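Local coordinates for uncharacterized protein (Bacteroides fragilis, PDB 3NNG) that is of unknown function but contains a calcium-binding F5/8 type C domain, a beta-sandwich module that in relatives often binds carbohydrates or other ligands, at residues A[42-46]-A[47-51]. The protein carries 1 engineered substitution. Numbering follows the deposited sequence.
Sequences AIDGE and INTTW. With CA (calcium ion), chain C.
The carboxylate of Asp44 has OG1 of Thr49 at its edge, while calcium and N of Glu46 meet its OD1 from opposite faces. OD2 of Asp44 takes the hydroxyl OG1 of Thr49 on its syn lone pair at 2.6 Å. OD1 of Asp44 binds calcium at 2.6 Å. The backbone N of Glu46 stands 37° out of the carboxylate plane and closes an Asx turn. Both carboxylate oxygens are thus engaged, which limits rotation of the group.

The Glu46 side chain folds over the turn that it begins. Its chain bends at chi2 (61°), and OE1 of Glu46 accepts from N of Asn48 at 3.0 Å on its anti lone pair. A weak bond from ND2 of Asn48 reaches the same oxygen.

This is the calcium-binding loop of the F5/8 type C domain, between helix 34-37 and strand 51-54. A type I turn runs from Glu46 to Thr49, and its closing bond from N of Thr49 is weak. O of Glu46 binds calcium at 2.4 Å. Thr49 chelates the ion with O at 2.5 Å and OG1 at 2.7 Å. O of Leu41, just before Ala42, and O of Ala152 and OE2 of Glu153, from strand 148-159, complete the site. Where strand 51-54 begins, CB of Ala42 packs on CB of Trp51 at 3.9 Å. The Trp51 ring instead meets that of Phe151, with the planes at about 55°.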
loop_
_atom_site.group_PDB
_atom_site.type_symbol
_atom_site.label_atom_id
_atom_site.label_comp_id
_atom_site.label_asym_id
_atom_site.label_seq_id
_atom_site.Cartn_x
_atom_site.Cartn_y
_atom_site.Cartn_z
ATOM N N ALA A 42 -0.410 7.904 -4.162
ATOM C CA ALA A 42 0.277 7.143 -3.114
ATOM C C ALA A 42 1.741 6.804 -3.437
ATOM O O ALA A 42 2.483 6.345 -2.558
ATOM C CB ALA A 42 -0.491 5.863 -2.793
ATOM N N ILE A 43 2.157 6.994 -4.689
ATOM C CA ILE A 43 3.521 6.625 -5.080
ATOM C C ILE A 43 4.294 7.765 -5.754
ATOM O O ILE A 43 5.172 7.515 -6.577
ATOM C CB ILE A 43 3.542 5.381 -6.010
ATOM C CG1 ILE A 43 2.719 5.640 -7.276
ATOM C CG2 ILE A 43 3.006 4.130 -5.269
ATOM C CD1 ILE A 43 3.144 4.788 -8.462
ATOM N N ASP A 44 3.978 9.011 -5.410
ATOM C CA ASP A 44 4.616 10.145 -6.090
ATOM C C ASP A 44 5.737 10.803 -5.282
ATOM O O ASP A 44 6.338 11.777 -5.729
ATOM C CB ASP A 44 3.574 11.185 -6.530
ATOM C CG ASP A 44 2.865 11.841 -5.358
ATOM O OD1 ASP A 44 3.286 11.606 -4.207
ATOM O OD2 ASP A 44 1.897 12.600 -5.594
ATOM N N GLY A 45 6.019 10.260 -4.102
ATOM C CA GLY A 45 7.107 10.742 -3.269
ATOM C C GLY A 45 6.759 11.899 -2.351
ATOM O O GLY A 45 7.633 12.401 -1.648
ATOM N N GLU A 46 5.491 12.314 -2.345
ATOM C CA GLU A 46 5.076 13.513 -1.622
ATOM C C GLU A 46 4.113 13.204 -0.463
ATOM O O GLU A 46 3.074 12.594 -0.669
ATOM C CB GLU A 46 4.418 14.489 -2.595
ATOM C CG GLU A 46 3.720 15.675 -1.929
ATOM C CD GLU A 46 4.690 16.528 -1.134
ATOM O OE1 GLU A 46 4.426 16.790 0.061
ATOM O OE2 GLU A 46 5.725 16.924 -1.705
ATOM N N ILE A 47 4.431 13.641 0.751
ATOM C CA ILE A 47 3.574 13.310 1.891
ATOM C C ILE A 47 2.218 14.016 1.827
ATOM O O ILE A 47 1.208 13.525 2.346
ATOM C CB ILE A 47 4.275 13.580 3.256
ATOM C CG1 ILE A 47 3.456 12.995 4.409
ATOM C CG2 ILE A 47 4.560 15.092 3.458
ATOM C CD1 ILE A 47 3.609 11.481 4.596
ATOM N N ASN A 48 2.188 15.154 1.146
ATOM C CA ASN A 48 0.993 15.990 1.138
ATOM C C ASN A 48 -0.009 15.672 0.046
ATOM O O ASN A 48 -1.044 16.321 -0.054
ATOM C CB ASN A 48 1.371 17.468 1.118
ATOM C CG ASN A 48 1.794 17.963 2.489
ATOM O OD1 ASN A 48 1.040 17.839 3.458
ATOM N ND2 ASN A 48 3.008 18.511 2.583
ATOM N N THR A 49 0.286 14.662 -0.766
ATOM C CA THR A 49 -0.711 14.162 -1.708
ATOM C C THR A 49 -1.033 12.742 -1.285
ATOM O O THR A 49 -0.153 12.001 -0.858
ATOM C CB THR A 49 -0.192 14.184 -3.144
ATOM O OG1 THR A 49 0.966 13.352 -3.232
ATOM C CG2 THR A 49 0.188 15.625 -3.566
ATOM N N THR A 50 -2.290 12.347 -1.378
ATOM C CA THR A 50 -2.634 11.056 -0.831
ATOM C C THR A 50 -3.703 10.354 -1.643
ATOM O O THR A 50 -4.555 10.999 -2.276
ATOM C CB THR A 50 -3.127 11.212 0.623
ATOM O OG1 THR A 50 -3.398 9.926 1.188
ATOM C CG2 THR A 50 -4.394 12.048 0.631
ATOM N N TRP A 51 -3.631 9.027 -1.641
ATOM C CA TRP A 51 -4.756 8.201 -2.040
ATOM C C TRP A 51 -5.756 8.206 -0.883
ATOM O O TRP A 51 -5.376 8.105 0.279
ATOM C CB TRP A 51 -4.304 6.765 -2.344
ATOM C CG TRP A 51 -5.455 5.840 -2.574
ATOM C CD1 TRP A 51 -6.397 5.944 -3.556
ATOM C CD2 TRP A 51 -5.803 4.673 -1.802
ATOM N NE1 TRP A 51 -7.298 4.908 -3.459
ATOM C CE2 TRP A 51 -6.964 4.123 -2.394
ATOM C CE3 TRP A 51 -5.241 4.044 -0.687
ATOM C CZ2 TRP A 51 -7.582 2.970 -1.886
ATOM C CZ3 TRP A 51 -5.857 2.899 -0.189
ATOM C CH2 TRP A 51 -7.014 2.376 -0.790
HETATM CA CA CA C . 1.888 11.093 -2.056
#